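Local coordinates for Ro sixty-related protein, RSR (Deinococcus radiodurans, PDB 2NVO), which binds Y RNA and several small RNAs that accumulate during recovery from ultraviolet irradiation, and contributes to the bacterium's resistance to it, at residues A[193-197]-A[198-202]; A[318-321]-A[322-326]; A[447-450]-A[451-455]. One frame throughout, in Å; residues are numbered along the deposited sequence.

Contact 1. Residues A[193-197]-A[198-202]; sequences PKTDD and AARNA
Asp197 and Arg200 are joined by a salt bridge at the start of helix 198-209, where Asp197 is the N-cap residue. Asp197 OD2 lies near the guanidinium plane and receives Arg200 NE on its syn lone pair, at 2.7 Å; the carboxylate and guanidinium planes are only 24° apart. The same oxygen takes a weaker bond from Arg200 NH2, so one carboxylate oxygen serves two donors of the arginine. The other oxygen, Asp197 OD1, makes the capping bond with Arg200 N at 3.1 Å, approached from above the carboxylate plane. With chi1 at 66°, CG of Asp197 sits between its own backbone N and carbonyl carbon, which turns the carboxylate back over the first helical turn. Asp196 adds a second salt bridge, Asp196 OD2 to Arg200 NH2 at 3.1 Å, whose hydrogen bond is weak; its carboxylate stands nearly upright to the guanidinium (80°) yet reaches it at the edge. Elsewhere, Arg200 NH1 is held by the carbonyl oxygen of Ala164.

Asn201 ties the preceding loop to the helix on another side. Its OD1 accepts from Thr195 N at 2.8 Å, in the carbonyl plane and on a lone pair, while its ND2 returns a bond to Thr195 O at 3.1 Å from above that carbonyl's plane. The paired bonds on one residue's backbone fix the rotation of the amide. Asn201 N also closes the first helical turn on Asp197 O. This helix belongs to the TROVE domain, in a region that probably binds RNA, as in related Ro proteins. Packing completes the contact: Leu204 of the same helix touches Thr195, and Thr195 CG2 lies over one face of the Arg200 guanidinium, 3.8 Å from CZ and offset toward the rim.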
ATOM      1  N   PRO A 193     -25.480 -19.700   5.219  1.00 27.97           N
ATOM      2  CA  PRO A 193     -24.529 -20.576   5.921  1.00 24.20           C
ATOM      3  C   PRO A 193     -25.134 -21.176   7.193  1.00 24.26           C
ATOM      4  O   PRO A 193     -25.958 -20.541   7.858  1.00 18.85           O
ATOM      5  CB  PRO A 193     -23.383 -19.632   6.314  1.00 21.63           C
ATOM      6  CG  PRO A 193     -23.662 -18.323   5.628  1.00 25.40           C
ATOM      7  CD  PRO A 193     -25.127 -18.277   5.335  1.00 24.91           C
ATOM      8  N   LYS A 194     -24.711 -22.385   7.537  1.00 23.80           N
ATOM      9  CA  LYS A 194     -25.016 -22.942   8.853  1.00 23.78           C
ATOM     10  C   LYS A 194     -23.796 -23.681   9.386  1.00 22.34           C
ATOM     11  O   LYS A 194     -23.242 -24.545   8.717  1.00 22.24           O
ATOM     12  CB  LYS A 194     -26.213 -23.881   8.808  1.00 24.57           C
ATOM     13  CG  LYS A 194     -26.690 -24.300  10.203  1.00 28.72           C
ATOM     14  CD  LYS A 194     -27.716 -25.423  10.134  1.00 30.98           C
ATOM     15  CE  LYS A 194     -28.621 -25.429  11.358  1.00 36.68           C
ATOM     16  NZ  LYS A 194     -29.731 -26.432  11.247  1.00 43.10           N
ATOM     17  N   THR A 195     -23.370 -23.314  10.584  1.00 21.14           N
ATOM     18  CA  THR A 195     -22.224 -23.956  11.206  1.00 24.52           C
ATOM     19  C   THR A 195     -22.722 -25.019  12.182  1.00 24.91           C
ATOM     20  O   THR A 195     -23.911 -25.114  12.448  1.00 21.69           O
ATOM     21  CB  THR A 195     -21.375 -22.941  11.965  1.00 23.61           C
ATOM     22  OG1 THR A 195     -22.089 -22.490  13.126  1.00 26.86           O
ATOM     23  CG2 THR A 195     -21.058 -21.749  11.069  1.00 28.30           C
ATOM     24  N   ASP A 196     -21.804 -25.814  12.710  1.00 27.71           N
ATOM     25  CA  ASP A 196     -22.157 -26.793  13.724  1.00 25.63           C
ATOM     26  C   ASP A 196     -22.431 -26.094  15.051  1.00 28.43           C
ATOM     27  O   ASP A 196     -23.292 -26.527  15.804  1.00 26.82           O
ATOM     28  CB  ASP A 196     -21.039 -27.832  13.894  1.00 23.35           C
ATOM     29  CG  ASP A 196     -19.677 -27.199  14.108  1.00 29.04           C
ATOM     30  OD1 ASP A 196     -18.838 -27.803  14.800  1.00 29.49           O
ATOM     31  OD2 ASP A 196     -19.433 -26.092  13.582  1.00 34.22           O
ATOM     32  N   ASP A 197     -21.718 -25.004  15.336  1.00 25.65           N
ATOM     33  CA  ASP A 197     -21.804 -24.409  16.668  1.00 26.98           C
ATOM     34  C   ASP A 197     -22.751 -23.221  16.769  1.00 28.02           C
ATOM     35  O   ASP A 197     -22.790 -22.345  15.891  1.00 23.92           O
ATOM     36  CB  ASP A 197     -20.427 -24.007  17.177  1.00 29.21           C
ATOM     37  CG  ASP A 197     -19.825 -22.910  16.363  1.00 30.41           C
ATOM     38  OD1 ASP A 197     -19.665 -21.792  16.901  1.00 28.23           O
ATOM     39  OD2 ASP A 197     -19.545 -23.165  15.173  1.00 31.76           O
ATOM     40  N   ALA A 198     -23.494 -23.196  17.869  1.00 24.03           N
ATOM     41  CA  ALA A 198     -24.563 -22.225  18.065  1.00 28.88           C
ATOM     42  C   ALA A 198     -24.052 -20.788  18.145  1.00 29.47           C
ATOM     43  O   ALA A 198     -24.765 -19.857  17.771  1.00 26.45           O
ATOM     44  CB  ALA A 198     -25.367 -22.568  19.306  1.00 26.37           C
ATOM     45  N   ALA A 199     -22.833 -20.620  18.649  1.00 27.51           N
ATOM     46  CA  ALA A 199     -22.235 -19.297  18.789  1.00 32.11           C
ATOM     47  C   ALA A 199     -22.114 -18.634  17.421  1.00 29.58           C
ATOM     48  O   ALA A 199     -22.608 -17.526  17.203  1.00 30.47           O
ATOM     49  CB  ALA A 199     -20.872 -19.390  19.460  1.00 29.00           C
ATOM     50  N   ARG A 200     -21.472 -19.329  16.492  1.00 28.67           N
ATOM     51  CA  ARG A 200     -21.285 -18.791  15.159  1.00 30.42           C
ATOM     52  C   ARG A 200     -22.595 -18.584  14.409  1.00 29.96           C
ATOM     53  O   ARG A 200     -22.739 -17.598  13.686  1.00 23.82           O
ATOM     54  CB  ARG A 200     -20.315 -19.647  14.360  1.00 29.09           C
ATOM     55  CG  ARG A 200     -18.876 -19.419  14.770  1.00 30.28           C
ATOM     56  CD  ARG A 200     -17.943 -20.038  13.769  1.00 32.76           C
ATOM     57  NE  ARG A 200     -18.244 -21.452  13.577  1.00 31.17           N
ATOM     58  CZ  ARG A 200     -17.669 -22.213  12.654  1.00 30.56           C
ATOM     59  NH1 ARG A 200     -16.757 -21.691  11.844  1.00 29.86           N
ATOM     60  NH2 ARG A 200     -18.001 -23.493  12.545  1.00 28.75           N
ATOM     61  N   ASN A 201     -23.548 -19.496  14.592  1.00 26.62           N
ATOM     62  CA  ASN A 201     -24.865 -19.341  13.978  1.00 29.39           C
ATOM     63  C   ASN A 201     -25.567 -18.112  14.535  1.00 28.78           C
ATOM     64  O   ASN A 201     -26.341 -17.452  13.841  1.00 23.64           O
ATOM     65  CB  ASN A 201     -25.730 -20.584  14.210  1.00 28.16           C
ATOM     66  CG  ASN A 201     -25.342 -21.740  13.307  1.00 27.54           C
ATOM     67  OD1 ASN A 201     -24.760 -21.540  12.244  1.00 29.06           O
ATOM     68  ND2 ASN A 201     -25.668 -22.959  13.726  1.00 25.79           N
ATOM     69  N   ALA A 202     -25.294 -17.829  15.805  1.00 26.44           N
ATOM     70  CA  ALA A 202     -25.862 -16.679  16.488  1.00 30.06           C
ATOM     71  C   ALA A 202     -25.337 -15.368  15.895  1.00 30.60           C
ATOM     72  O   ALA A 202     -26.100 -14.411  15.725  1.00 30.62           O
ATOM     73  CB  ALA A 202     -25.568 -16.753  17.986  1.00 30.40           C
TER

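Contact 2. Residues A[318-321]-A[322-326]; sequences ALKA and RLVYA
Arg322 folds back along its own helix to touch Leu319, one turn earlier. Its CB rests 3.6 Å from Ala318 O and equally near Leu319 O. CG lies opposite the backbone N about the first torsion (chi1 173°), and the chain then bends at chi3 (70°), which brings the guanidinium round toward Leu319. NE donates to a water at 3.1 Å; the water in turn gives a weak bond to Ala318 O, the carbonyl that already accepts from Arg322 N. CZ and NH2 approach the leucine obliquely, NH2 coming to 3.2 Å from Leu319 CD1. Arg322 also packs against Val344 and Leu347 of helix 341-354, where Glu348 makes a long, weak ion pair with NE.

These residues lie on helix 315-326 in the TROVE domain, whose helical HEAT-like repeats form the horseshoe. Regular i to i+4 bonds run through the turn; that from Val324 N to Lys320 O, at 2.8 Å, is nearly straight at 170°. Leu319 CG also meets Leu323 CD1 at 3.9 Å, and both leucines press on Met390 of helix 388-402 and on Leu386, so this side of the helix joins the horseshoe to the VWFA-like domain. Lys320 and Val324 run alongside each other in the same direction, with CG 4.0 Å from CG2. Tyr325 CB lies against Ala321 O, while the phenol reaches away to helix 341-354, its OH bonded to Val340 N and its ring meeting that of Trp337 almost parallel.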
ATOM      1  N   ALA A 318       7.862   7.213   8.090  1.00  9.50           N
ATOM      2  CA  ALA A 318       8.214   8.145   9.135  1.00 11.93           C
ATOM      3  C   ALA A 318       8.275   9.561   8.575  1.00  9.45           C
ATOM      4  O   ALA A 318       7.860  10.501   9.232  1.00  7.56           O
ATOM      5  CB  ALA A 318       9.553   7.751   9.796  1.00 11.49           C
ATOM      6  N   LEU A 319       8.800   9.708   7.360  1.00  9.77           N
ATOM      7  CA  LEU A 319       8.877  11.037   6.758  1.00 10.63           C
ATOM      8  C   LEU A 319       7.456  11.587   6.575  1.00  6.96           C
ATOM      9  O   LEU A 319       7.199  12.719   6.926  1.00  8.32           O
ATOM     10  CB  LEU A 319       9.648  11.022   5.427  1.00  8.33           C
ATOM     11  CG  LEU A 319       9.852  12.400   4.774  1.00  9.01           C
ATOM     12  CD1 LEU A 319      10.376  13.448   5.762  1.00 10.97           C
ATOM     13  CD2 LEU A 319      10.779  12.299   3.534  1.00  8.59           C
ATOM     14  N   LYS A 320       6.545  10.777   6.051  1.00  9.21           N
ATOM     15  CA  LYS A 320       5.164  11.224   5.858  1.00  9.50           C
ATOM     16  C   LYS A 320       4.528  11.634   7.192  1.00 11.47           C
ATOM     17  O   LYS A 320       3.904  12.694   7.304  1.00  8.65           O
ATOM     18  CB  LYS A 320       4.322  10.143   5.173  1.00 10.13           C
ATOM     19  CG  LYS A 320       2.830  10.485   5.119  1.00 13.90           C
ATOM     20  CD  LYS A 320       1.995   9.312   4.625  1.00 16.51           C
ATOM     21  CE  LYS A 320       0.512   9.691   4.531  1.00 22.48           C
ATOM     22  NZ  LYS A 320      -0.257   8.705   3.712  1.00 19.16           N
ATOM     23  N   ALA A 321       4.702  10.800   8.220  1.00  9.66           N
ATOM     24  CA  ALA A 321       4.123  11.128   9.524  1.00 11.40           C
ATOM     25  C   ALA A 321       4.637  12.454  10.060  1.00  8.72           C
ATOM     26  O   ALA A 321       3.877  13.240  10.610  1.00 11.48           O
ATOM     27  CB  ALA A 321       4.340   9.977  10.548  1.00 11.05           C
ATOM     28  N   ARG A 322       5.930  12.707   9.905  1.00  8.27           N
ATOM     29  CA  ARG A 322       6.509  13.957  10.355  1.00  9.15           C
ATOM     30  C   ARG A 322       5.928  15.155   9.608  1.00  9.34           C
ATOM     31  O   ARG A 322       5.531  16.144  10.217  1.00 12.55           O
ATOM     32  CB  ARG A 322       8.023  13.973  10.183  1.00  8.51           C
ATOM     33  CG  ARG A 322       8.602  15.335  10.502  1.00 13.59           C
ATOM     34  CD  ARG A 322      10.068  15.297  10.785  1.00 19.17           C
ATOM     35  NE  ARG A 322      10.880  15.019   9.605  1.00 23.62           N
ATOM     36  CZ  ARG A 322      11.108  15.882   8.616  1.00 21.95           C
ATOM     37  NH1 ARG A 322      10.560  17.088   8.636  1.00 26.92           N
ATOM     38  NH2 ARG A 322      11.900  15.534   7.608  1.00 20.99           N
ATOM     39  N   LEU A 323       5.880  15.068   8.285  1.00  9.36           N
ATOM     40  CA  LEU A 323       5.390  16.186   7.477  1.00  8.66           C
ATOM     41  C   LEU A 323       3.920  16.436   7.789  1.00  7.63           C
ATOM     42  O   LEU A 323       3.528  17.561   7.989  1.00 12.07           O
ATOM     43  CB  LEU A 323       5.587  15.908   5.976  1.00  7.08           C
ATOM     44  CG  LEU A 323       7.052  15.795   5.519  1.00  6.34           C
ATOM     45  CD1 LEU A 323       7.193  15.223   4.091  1.00  7.85           C
ATOM     46  CD2 LEU A 323       7.764  17.121   5.635  1.00  9.22           C
ATOM     47  N   VAL A 324       3.116  15.382   7.821  1.00 11.70           N
ATOM     48  CA  VAL A 324       1.680  15.511   8.118  1.00 13.13           C
ATOM     49  C   VAL A 324       1.470  16.158   9.485  1.00 18.02           C
ATOM     50  O   VAL A 324       0.681  17.104   9.645  1.00 16.01           O
ATOM     51  CB  VAL A 324       0.970  14.148   8.099  1.00 12.99           C
ATOM     52  CG1 VAL A 324      -0.453  14.275   8.675  1.00 16.44           C
ATOM     53  CG2 VAL A 324       0.908  13.599   6.681  1.00 15.17           C
ATOM     54  N   TYR A 325       2.199  15.646  10.473  1.00 14.94           N
ATOM     55  CA  TYR A 325       2.087  16.136  11.835  1.00 13.42           C
ATOM     56  C   TYR A 325       2.563  17.572  11.986  1.00 16.17           C
ATOM     57  O   TYR A 325       1.944  18.364  12.689  1.00 16.73           O
ATOM     58  CB  TYR A 325       2.856  15.203  12.796  1.00 15.07           C
ATOM     59  CG  TYR A 325       2.878  15.678  14.229  1.00 15.96           C
ATOM     60  CD1 TYR A 325       1.700  15.807  14.955  1.00 19.95           C
ATOM     61  CD2 TYR A 325       4.078  15.999  14.858  1.00 17.13           C
ATOM     62  CE1 TYR A 325       1.722  16.257  16.280  1.00 20.54           C
ATOM     63  CE2 TYR A 325       4.110  16.444  16.162  1.00 18.97           C
ATOM     64  CZ  TYR A 325       2.931  16.568  16.868  1.00 18.95           C
ATOM     65  OH  TYR A 325       2.972  17.009  18.165  1.00 17.95           O
ATOM     66  N   ALA A 326       3.657  17.923  11.319  1.00 16.78           N
ATOM     67  CA  ALA A 326       4.255  19.235  11.523  1.00 16.34           C
ATOM     68  C   ALA A 326       3.390  20.361  10.966  1.00 19.10           C
ATOM     69  O   ALA A 326       3.614  21.527  11.284  1.00 22.71           O
ATOM     70  CB  ALA A 326       5.666  19.297  10.938  1.00 16.34           C
TER
HETATM   71  O   HOH W   1      10.936  11.928   9.568  1.00 14.28           O

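Contact 3. Residues A[447-450]-A[451-455]; sequences ILWA and AQERL
The indole of Trp449 carries the side chain of Glu453 on one face. Glu453 CG lies 3.4 Å from Trp449 CE2, toward the rim of the ring system, and makes a CH-pi contact with the five-membered ring, 21° off its normal. The Glu453 chain bends at chi2, and its carboxylate is turned 22° from the indole plane. Leu455 CD2 comes obliquely to Trp449 CZ3 at 3.9 Å. Outside the two segments, Phe415 meets the indole edge-to-face, and Leu407 and Met409 of strand 405-411 also pack on it.

The backbone closes the helix here. Glu453 N bonds to Trp449 O at 2.9 Å, and Ala450 CB lies 4.2 Å from Leu455 CB. Lys485 of helix 475-486 gives a bond to Ala451 O. Leu455 N reaches back to Ala450 O at 2.8 Å and Arg454 N to the same Ala451 O; together with the positive phi of Arg454 (45°), which turns the chain out of the helix and directs it toward strand 459-464, these two bonds make a Schellman motif at the C-terminal end of helix 445-452, in the VWFA-like domain.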
ATOM      1  N   ILE A 447      21.433   5.252 -19.111  1.00  7.70           N
ATOM      2  CA  ILE A 447      21.770   3.952 -19.674  1.00  9.28           C
ATOM      3  C   ILE A 447      22.854   4.075 -20.736  1.00 12.71           C
ATOM      4  O   ILE A 447      23.766   3.250 -20.806  1.00 12.68           O
ATOM      5  CB  ILE A 447      20.538   3.270 -20.259  1.00  9.10           C
ATOM      6  CG1 ILE A 447      19.429   3.209 -19.211  1.00  9.08           C
ATOM      7  CG2 ILE A 447      20.881   1.856 -20.765  1.00 10.69           C
ATOM      8  CD1 ILE A 447      18.078   2.985 -19.798  1.00 11.23           C
ATOM      9  N   LEU A 448      22.735   5.093 -21.580  1.00 13.95           N
ATOM     10  CA  LEU A 448      23.778   5.390 -22.547  1.00 13.43           C
ATOM     11  C   LEU A 448      25.084   5.712 -21.805  1.00 14.77           C
ATOM     12  O   LEU A 448      26.155   5.213 -22.159  1.00 15.89           O
ATOM     13  CB  LEU A 448      23.357   6.556 -23.440  1.00 11.51           C
ATOM     14  CG  LEU A 448      22.106   6.418 -24.309  1.00 11.48           C
ATOM     15  CD1 LEU A 448      21.772   7.761 -24.928  1.00 10.11           C
ATOM     16  CD2 LEU A 448      22.274   5.356 -25.422  1.00 16.80           C
ATOM     17  N   TRP A 449      24.993   6.537 -20.764  1.00 12.14           N
ATOM     18  CA  TRP A 449      26.167   6.943 -20.012  1.00 11.75           C
ATOM     19  C   TRP A 449      26.881   5.751 -19.385  1.00 13.10           C
ATOM     20  O   TRP A 449      28.099   5.645 -19.474  1.00 13.44           O
ATOM     21  CB  TRP A 449      25.799   7.945 -18.922  1.00 11.46           C
ATOM     22  CG  TRP A 449      26.969   8.387 -18.072  1.00 11.81           C
ATOM     23  CD1 TRP A 449      27.855   9.391 -18.354  1.00 12.70           C
ATOM     24  CD2 TRP A 449      27.344   7.871 -16.787  1.00 12.11           C
ATOM     25  NE1 TRP A 449      28.766   9.522 -17.336  1.00 14.52           N
ATOM     26  CE2 TRP A 449      28.485   8.598 -16.365  1.00 12.45           C
ATOM     27  CE3 TRP A 449      26.845   6.847 -15.962  1.00 11.91           C
ATOM     28  CZ2 TRP A 449      29.135   8.337 -15.159  1.00 13.13           C
ATOM     29  CZ3 TRP A 449      27.491   6.591 -14.753  1.00 11.14           C
ATOM     30  CH2 TRP A 449      28.622   7.341 -14.358  1.00 13.69           C
ATOM     31  N   ALA A 450      26.126   4.867 -18.743  1.00 11.93           N
ATOM     32  CA  ALA A 450      26.725   3.722 -18.060  1.00 12.72           C
ATOM     33  C   ALA A 450      27.465   2.813 -19.050  1.00 16.19           C
ATOM     34  O   ALA A 450      28.531   2.279 -18.732  1.00 18.00           O
ATOM     35  CB  ALA A 450      25.674   2.921 -17.293  1.00 10.57           C
ATOM     36  N   ALA A 451      26.897   2.632 -20.236  1.00 13.07           N
ATOM     37  CA  ALA A 451      27.536   1.779 -21.252  1.00 17.53           C
ATOM     38  C   ALA A 451      28.836   2.411 -21.737  1.00 20.27           C
ATOM     39  O   ALA A 451      29.862   1.736 -21.855  1.00 22.22           O
ATOM     40  CB  ALA A 451      26.602   1.532 -22.413  1.00 14.52           C
ATOM     41  N   GLN A 452      28.783   3.715 -21.997  1.00 16.87           N
ATOM     42  CA  GLN A 452      29.960   4.505 -22.327  1.00 22.59           C
ATOM     43  C   GLN A 452      31.051   4.383 -21.259  1.00 22.16           C
ATOM     44  O   GLN A 452      32.243   4.300 -21.572  1.00 23.62           O
ATOM     45  CB  GLN A 452      29.556   5.970 -22.498  1.00 22.47           C
ATOM     46  CG  GLN A 452      30.683   6.893 -22.928  1.00 33.35           C
ATOM     47  CD  GLN A 452      30.176   8.233 -23.449  1.00 38.56           C
ATOM     48  OE1 GLN A 452      28.994   8.564 -23.319  1.00 40.63           O
ATOM     49  NE2 GLN A 452      31.075   9.009 -24.046  1.00 46.61           N
ATOM     50  N   GLU A 453      30.648   4.381 -19.994  1.00 19.17           N
ATOM     51  CA  GLU A 453      31.605   4.285 -18.895  1.00 19.65           C
ATOM     52  C   GLU A 453      31.909   2.831 -18.522  1.00 17.67           C
ATOM     53  O   GLU A 453      32.626   2.582 -17.574  1.00 19.02           O
ATOM     54  CB  GLU A 453      31.097   5.048 -17.661  1.00 20.24           C
ATOM     55  CG  GLU A 453      30.775   6.536 -17.911  1.00 19.59           C
ATOM     56  CD  GLU A 453      31.915   7.300 -18.581  1.00 29.55           C
ATOM     57  OE1 GLU A 453      33.036   7.316 -18.030  1.00 31.44           O
ATOM     58  OE2 GLU A 453      31.687   7.896 -19.663  1.00 30.08           O
ATOM     59  N   ARG A 454      31.345   1.890 -19.271  1.00 16.67           N
ATOM     60  CA  ARG A 454      31.426   0.469 -18.942  1.00 21.91           C
ATOM     61  C   ARG A 454      31.170   0.179 -17.459  1.00 21.94           C
ATOM     62  O   ARG A 454      31.860  -0.642 -16.833  1.00 19.61           O
ATOM     63  CB  ARG A 454      32.757  -0.127 -19.429  1.00 24.68           C
ATOM     64  CG  ARG A 454      33.020   0.150 -20.910  1.00 26.64           C
ATOM     65  CD  ARG A 454      34.363  -0.412 -21.377  1.00 35.38           C
ATOM     66  NE  ARG A 454      35.407  -0.245 -20.368  1.00 38.50           N
ATOM     67  CZ  ARG A 454      35.762  -1.192 -19.502  1.00 40.02           C
ATOM     68  NH1 ARG A 454      35.159  -2.378 -19.520  1.00 43.70           N
ATOM     69  NH2 ARG A 454      36.715  -0.953 -18.613  1.00 41.13           N
ATOM     70  N   LEU A 455      30.166   0.863 -16.905  1.00 18.78           N
ATOM     71  CA  LEU A 455      29.723   0.637 -15.534  1.00 20.73           C
ATOM     72  C   LEU A 455      28.719  -0.512 -15.496  1.00 18.10           C
ATOM     73  O   LEU A 455      27.758  -0.536 -16.266  1.00 15.51           O
ATOM     74  CB  LEU A 455      29.065   1.903 -14.970  1.00 16.27           C
ATOM     75  CG  LEU A 455      28.644   1.864 -13.505  1.00 18.16           C
ATOM     76  CD1 LEU A 455      29.876   1.785 -12.595  1.00 19.00           C
ATOM     77  CD2 LEU A 455      27.754   3.078 -13.149  1.00 14.33           C
TER

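The three contacts follow one another along the chain without touching. Contacts 1 and 2 both belong to the TROVE horseshoe, with centres about 46 Å apart, whereas contact 3 lies in the VWFA-like domain that closes the ring. Contacts 1 and 3 are on opposite sides of the chain's centre, about 66 Å between centres. Contact 2 comes between them in sequence, about 38 Å from contact 3 centre to centre, and lies where the horseshoe meets that domain. The calcium ion is held by Ser372, Ser374 and Glu467. In contact 3 the side chain of Ile447 is about 12 Å from that of Thr441, probably a metal ligand as judged from relatives.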